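Local coordinates for protein transcarboxylase 5S subunit (Propionibacterium freudenreichii subsp. shermanii, PDB 1RQB) that transfers a carboxyl group from the biotin of the 1.3S subunit to pyruvate, forming oxaloacetate, with a cobalt ion bound in each subunit, at residues 18-31 with 242-256. Numbering follows the deposited sequence.
Sequences EVSEPREVGITELV and IEAGVDVVDTAISSM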
loop_
_atom_site.group_PDB
_atom_site.type_symbol
_atom_site.label_atom_id
_atom_site.label_comp_id
_atom_site.label_asym_id
_atom_site.label_seq_id
_atom_site.Cartn_x
_atom_site.Cartn_y
_atom_site.Cartn_z
ATOM N N GLU A 18 20.759 -11.192 13.573
ATOM C CA GLU A 18 20.527 -10.831 14.976
ATOM C C GLU A 18 19.335 -9.875 15.036
ATOM O O GLU A 18 19.260 -8.926 14.256
ATOM C CB GLU A 18 21.773 -10.155 15.532
ATOM C CG GLU A 18 21.650 -9.694 16.968
ATOM C CD GLU A 18 22.986 -9.257 17.524
ATOM O OE1 GLU A 18 23.839 -10.140 17.764
ATOM O OE2 GLU A 18 23.191 -8.036 17.704
ATOM N N VAL A 19 18.392 -10.130 15.940
ATOM C CA VAL A 19 17.224 -9.246 16.063
ATOM C C VAL A 19 17.084 -8.815 17.525
ATOM O O VAL A 19 17.558 -9.501 18.429
ATOM C CB VAL A 19 15.922 -9.928 15.570
ATOM C CG1 VAL A 19 16.064 -10.283 14.093
ATOM C CG2 VAL A 19 15.616 -11.184 16.394
ATOM N N SER A 20 16.433 -7.681 17.749
ATOM C CA SER A 20 16.295 -7.149 19.112
ATOM C C SER A 20 15.418 -8.059 19.973
ATOM O O SER A 20 14.643 -8.877 19.477
ATOM C CB SER A 20 15.727 -5.719 19.082
ATOM O OG SER A 20 14.489 -5.659 18.393
ATOM N N GLU A 21 15.570 -7.895 21.282
ATOM C CA GLU A 21 14.818 -8.682 22.270
ATOM C C GLU A 21 13.333 -8.326 22.179
ATOM O O GLU A 21 12.977 -7.236 21.735
ATOM C CB GLU A 21 15.319 -8.350 23.683
ATOM C CG GLU A 21 15.045 -6.913 24.140
ATOM C CD GLU A 21 15.848 -5.852 23.393
ATOM O OE1 GLU A 21 15.543 -4.651 23.575
ATOM O OE2 GLU A 21 16.783 -6.205 22.637
ATOM N N PRO A 22 12.446 -9.255 22.581
ATOM C CA PRO A 22 11.000 -9.013 22.551
ATOM C C PRO A 22 10.743 -7.715 23.320
ATOM O O PRO A 22 11.327 -7.499 24.380
ATOM C CB PRO A 22 10.437 -10.233 23.272
ATOM C CG PRO A 22 11.408 -11.327 22.844
ATOM C CD PRO A 22 12.746 -10.638 23.005
ATOM N N ARG A 23 9.869 -6.854 22.805
ATOM C CA ARG A 23 9.650 -5.564 23.475
ATOM C C ARG A 23 8.468 -4.835 22.832
ATOM O O ARG A 23 7.988 -5.225 21.769
ATOM C CB ARG A 23 10.916 -4.713 23.297
ATOM C CG ARG A 23 11.228 -4.432 21.816
ATOM C CD ARG A 23 12.675 -3.903 21.558
ATOM N NE ARG A 23 12.870 -3.654 20.124
ATOM C CZ ARG A 23 12.540 -2.506 19.544
ATOM N NH1 ARG A 23 12.043 -1.542 20.291
ATOM N NH2 ARG A 23 12.642 -2.332 18.222
ATOM N N GLU A 24 8.015 -3.766 23.484
ATOM C CA GLU A 24 6.925 -2.957 22.926
ATOM C C GLU A 24 7.546 -1.869 22.050
ATOM O O GLU A 24 8.560 -1.268 22.405
ATOM C CB GLU A 24 6.089 -2.286 24.026
ATOM C CG GLU A 24 5.378 -3.236 24.956
ATOM C CD GLU A 24 4.509 -2.514 25.971
ATOM O OE1 GLU A 24 3.725 -3.196 26.653
ATOM O OE2 GLU A 24 4.608 -1.270 26.093
ATOM N N VAL A 25 6.944 -1.646 20.891
ATOM C CA VAL A 25 7.416 -0.606 19.967
ATOM C C VAL A 25 6.416 0.551 20.043
ATOM O O VAL A 25 5.207 0.328 20.004
ATOM C CB VAL A 25 7.462 -1.134 18.514
ATOM C CG1 VAL A 25 7.995 -0.047 17.579
ATOM C CG2 VAL A 25 8.338 -2.371 18.439
ATOM N N GLY A 26 6.911 1.774 20.180
ATOM C CA GLY A 26 6.003 2.905 20.256
ATOM C C GLY A 26 5.535 3.325 18.870
ATOM O O GLY A 26 6.241 3.131 17.883
ATOM N N ILE A 27 4.355 3.928 18.801
ATOM C CA ILE A 27 3.797 4.381 17.519
ATOM C C ILE A 27 3.407 5.857 17.612
ATOM O O ILE A 27 2.749 6.273 18.565
ATOM C CB ILE A 27 2.505 3.627 17.157
ATOM C CG1 ILE A 27 2.797 2.135 16.965
ATOM C CG2 ILE A 27 1.858 4.273 15.910
ATOM C CD1 ILE A 27 3.653 1.811 15.783
ATOM N N THR A 28 3.831 6.631 16.618
ATOM C CA THR A 28 3.449 8.048 16.530
ATOM C C THR A 28 2.413 8.167 15.410
ATOM O O THR A 28 2.647 7.703 14.294
ATOM C CB THR A 28 4.665 8.947 16.223
ATOM O OG1 THR A 28 5.421 9.132 17.422
ATOM C CG2 THR A 28 4.220 10.335 15.698
ATOM N N GLU A 29 1.255 8.755 15.718
ATOM C CA GLU A 29 0.167 8.919 14.742
ATOM C C GLU A 29 0.351 10.235 13.981
ATOM O O GLU A 29 0.592 11.281 14.582
ATOM C CB GLU A 29 -1.187 8.889 15.458
ATOM C CG GLU A 29 -2.410 9.056 14.537
ATOM C CD GLU A 29 -2.486 8.014 13.420
ATOM O OE1 GLU A 29 -2.467 6.781 13.687
ATOM O OE2 GLU A 29 -2.572 8.442 12.261
ATOM N N LEU A 30 0.181 10.182 12.657
ATOM C CA LEU A 30 0.423 11.347 11.794
ATOM C C LEU A 30 -0.848 11.882 11.129
ATOM O O LEU A 30 -0.770 12.833 10.352
ATOM C CB LEU A 30 1.386 10.945 10.676
ATOM C CG LEU A 30 2.739 10.362 11.092
ATOM C CD1 LEU A 30 3.427 9.735 9.864
ATOM C CD2 LEU A 30 3.601 11.482 11.671
ATOM N N VAL A 31 -2.007 11.312 11.426
ATOM C CA VAL A 31 -3.236 11.721 10.727
ATOM C C VAL A 31 -3.557 13.212 10.856
ATOM O O VAL A 31 -4.105 13.798 9.923
ATOM C CB VAL A 31 -4.485 10.894 11.188
ATOM C CG1 VAL A 31 -4.848 11.226 12.637
ATOM C CG2 VAL A 31 -5.681 11.188 10.260
ATOM N N ILE A 242 12.557 -2.364 13.290
ATOM C CA ILE A 242 12.142 -2.905 14.593
ATOM C C ILE A 242 13.095 -4.039 14.979
ATOM O O ILE A 242 13.496 -4.162 16.135
ATOM C CB ILE A 242 10.673 -3.391 14.533
ATOM C CG1 ILE A 242 9.751 -2.164 14.460
ATOM C CG2 ILE A 242 10.339 -4.276 15.761
ATOM C CD1 ILE A 242 8.308 -2.489 14.099
ATOM N N GLU A 243 13.490 -4.862 14.015
ATOM C CA GLU A 243 14.444 -5.935 14.331
ATOM C C GLU A 243 15.783 -5.328 14.759
ATOM O O GLU A 243 16.497 -5.905 15.577
ATOM C CB GLU A 243 14.634 -6.876 13.123
ATOM C CG GLU A 243 13.352 -7.653 12.763
ATOM C CD GLU A 243 13.482 -8.535 11.511
ATOM O OE1 GLU A 243 14.290 -8.204 10.614
ATOM O OE2 GLU A 243 12.753 -9.557 11.422
ATOM N N ALA A 244 16.117 -4.152 14.231
ATOM C CA ALA A 244 17.395 -3.511 14.571
ATOM C C ALA A 244 17.301 -2.758 15.899
ATOM O O ALA A 244 18.310 -2.270 16.407
ATOM C CB ALA A 244 17.832 -2.570 13.459
ATOM N N GLY A 245 16.098 -2.639 16.454
ATOM C CA GLY A 245 15.945 -1.962 17.736
ATOM C C GLY A 245 15.315 -0.574 17.779
ATOM O O GLY A 245 15.416 0.114 18.795
ATOM N N VAL A 246 14.659 -0.152 16.702
ATOM C CA VAL A 246 14.044 1.184 16.697
ATOM C C VAL A 246 13.000 1.275 17.812
ATOM O O VAL A 246 12.258 0.330 18.081
ATOM C CB VAL A 246 13.435 1.519 15.309
ATOM C CG1 VAL A 246 12.062 0.842 15.122
ATOM C CG2 VAL A 246 13.333 3.035 15.163
ATOM N N ASP A 247 12.930 2.442 18.442
ATOM C CA ASP A 247 12.044 2.650 19.597
ATOM C C ASP A 247 10.614 3.023 19.204
ATOM O O ASP A 247 9.669 2.565 19.843
ATOM C CB ASP A 247 12.631 3.748 20.483
ATOM C CG ASP A 247 14.032 3.404 20.957
ATOM O OD1 ASP A 247 14.146 2.765 22.021
ATOM O OD2 ASP A 247 15.012 3.736 20.250
ATOM N N VAL A 248 10.459 3.855 18.176
ATOM C CA VAL A 248 9.131 4.340 17.768
ATOM C C VAL A 248 9.058 4.440 16.243
ATOM O O VAL A 248 10.037 4.819 15.603
ATOM C CB VAL A 248 8.874 5.796 18.307
ATOM C CG1 VAL A 248 7.492 6.322 17.820
ATOM C CG2 VAL A 248 8.989 5.838 19.837
ATOM N N VAL A 249 7.907 4.108 15.649
ATOM C CA VAL A 249 7.754 4.277 14.196
ATOM C C VAL A 249 6.511 5.133 13.937
ATOM O O VAL A 249 5.552 5.071 14.707
ATOM C CB VAL A 249 7.657 2.905 13.447
ATOM C CG1 VAL A 249 8.992 2.127 13.607
ATOM C CG2 VAL A 249 6.504 2.082 13.982
ATOM N N ASP A 250 6.549 5.978 12.898
ATOM C CA ASP A 250 5.424 6.864 12.559
ATOM C C ASP A 250 4.512 6.191 11.531
ATOM O O ASP A 250 4.986 5.617 10.550
ATOM C CB ASP A 250 5.907 8.187 11.949
ATOM C CG ASP A 250 6.786 8.994 12.879
ATOM O OD1 ASP A 250 7.081 8.525 13.999
ATOM O OD2 ASP A 250 7.184 10.110 12.473
ATOM N N THR A 251 3.201 6.289 11.747
ATOM C CA THR A 251 2.219 5.696 10.829
ATOM C C THR A 251 0.982 6.594 10.762
ATOM O O THR A 251 0.826 7.528 11.547
ATOM C CB THR A 251 1.778 4.281 11.311
ATOM O OG1 THR A 251 1.126 4.402 12.585
ATOM C CG2 THR A 251 2.990 3.350 11.465
ATOM N N ALA A 252 0.101 6.290 9.817
ATOM C CA ALA A 252 -1.139 7.064 9.651
ATOM C C ALA A 252 -2.325 6.098 9.679
ATOM O O ALA A 252 -2.256 5.020 9.091
ATOM C CB ALA A 252 -1.121 7.817 8.304
ATOM N N ILE A 253 -3.416 6.493 10.339
ATOM C CA ILE A 253 -4.610 5.633 10.402
ATOM C C ILE A 253 -4.927 5.150 8.984
ATOM O O ILE A 253 -4.821 5.905 8.019
ATOM C CB ILE A 253 -5.790 6.386 11.075
ATOM C CG1 ILE A 253 -6.793 5.374 11.668
ATOM C CG2 ILE A 253 -6.442 7.334 10.084
ATOM C CD1 ILE A 253 -6.230 4.563 12.838
ATOM N N SER A 254 -5.346 3.889 8.862
ATOM C CA SER A 254 -5.515 3.221 7.561
ATOM C C SER A 254 -6.395 3.957 6.545
ATOM O O SER A 254 -6.131 3.855 5.348
ATOM C CB SER A 254 -5.993 1.770 7.754
ATOM O OG SER A 254 -7.292 1.707 8.301
ATOM N N SER A 255 -7.423 4.691 6.959
ATOM C CA SER A 255 -8.275 5.379 5.975
ATOM C C SER A 255 -7.592 6.627 5.406
ATOM O O SER A 255 -8.104 7.265 4.488
ATOM C CB SER A 255 -9.622 5.756 6.605
ATOM O OG SER A 255 -9.441 6.342 7.886
HETATM N N MSE A 256 -6.430 6.978 5.940
HETATM C CA MSE A 256 -5.666 8.152 5.487
HETATM C C MSE A 256 -4.205 7.735 5.302
HETATM O O MSE A 256 -3.310 8.436 5.772
HETATM C CB MSE A 256 -5.680 9.222 6.571
HETATM C CG MSE A 256 -7.041 9.683 6.987
HETATM SE SE MSE A 256 -7.596 11.001 5.718
HETATM C CE MSE A 256 -6.591 12.520 6.420
HETATM O O HOH W 1 19.421 -6.321 16.207
HETATM O O HOH W 2 10.297 0.583 21.783
HETATM O O HOH W 3 7.749 10.086 16.497
#
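Arg23 reaches across to the end of helix 234-243 and the turn after it. Its CB points toward 242-256; CG lies between backbone N and carbonyl carbon (chi1 61°), and from there the chain runs extended to NE, which donates to Ser20 OG (3.1 Å). Beyond CZ, Arg23 NH1 and NH2 both grip Val246 O end-on, NH2 at 2.7 Å. NH2 also donates to Ile242 O at 2.9 Å, nearly straight at 164° and on a lone pair. Val25 CG2 lies over one guanidinium face, offset toward its rim. Ile242 O thus takes Arg23 NH2, Ser20 OG and Gly245 N, the last within the Schellman motif closing the helix. A leucine in its place, with no guanidinium, would probably leave Val246 O without these donors, Ile242 O with one fewer, and Ser20 OG freer to turn.

Further on, strands 26-29 and 248-251 run parallel, their axes approaching to 4.6 Å at 30°, through five backbone bonds, from Gly26 N–Asp247 O to Leu30 N–Thr251 O. Glu29 OE2 then receives Ile253 N (2.9 Å) on its syn lone pair and the capping Val31 N on its anti one; OE1 bonds Thr265 OG1.

This pairing of first and eighth barrel strands closes the TIM barrel: strand 63-68 flanks 26-29, strand 223-225 flanks 248-251, and helix 265-271 packs on Ile27 and Thr251.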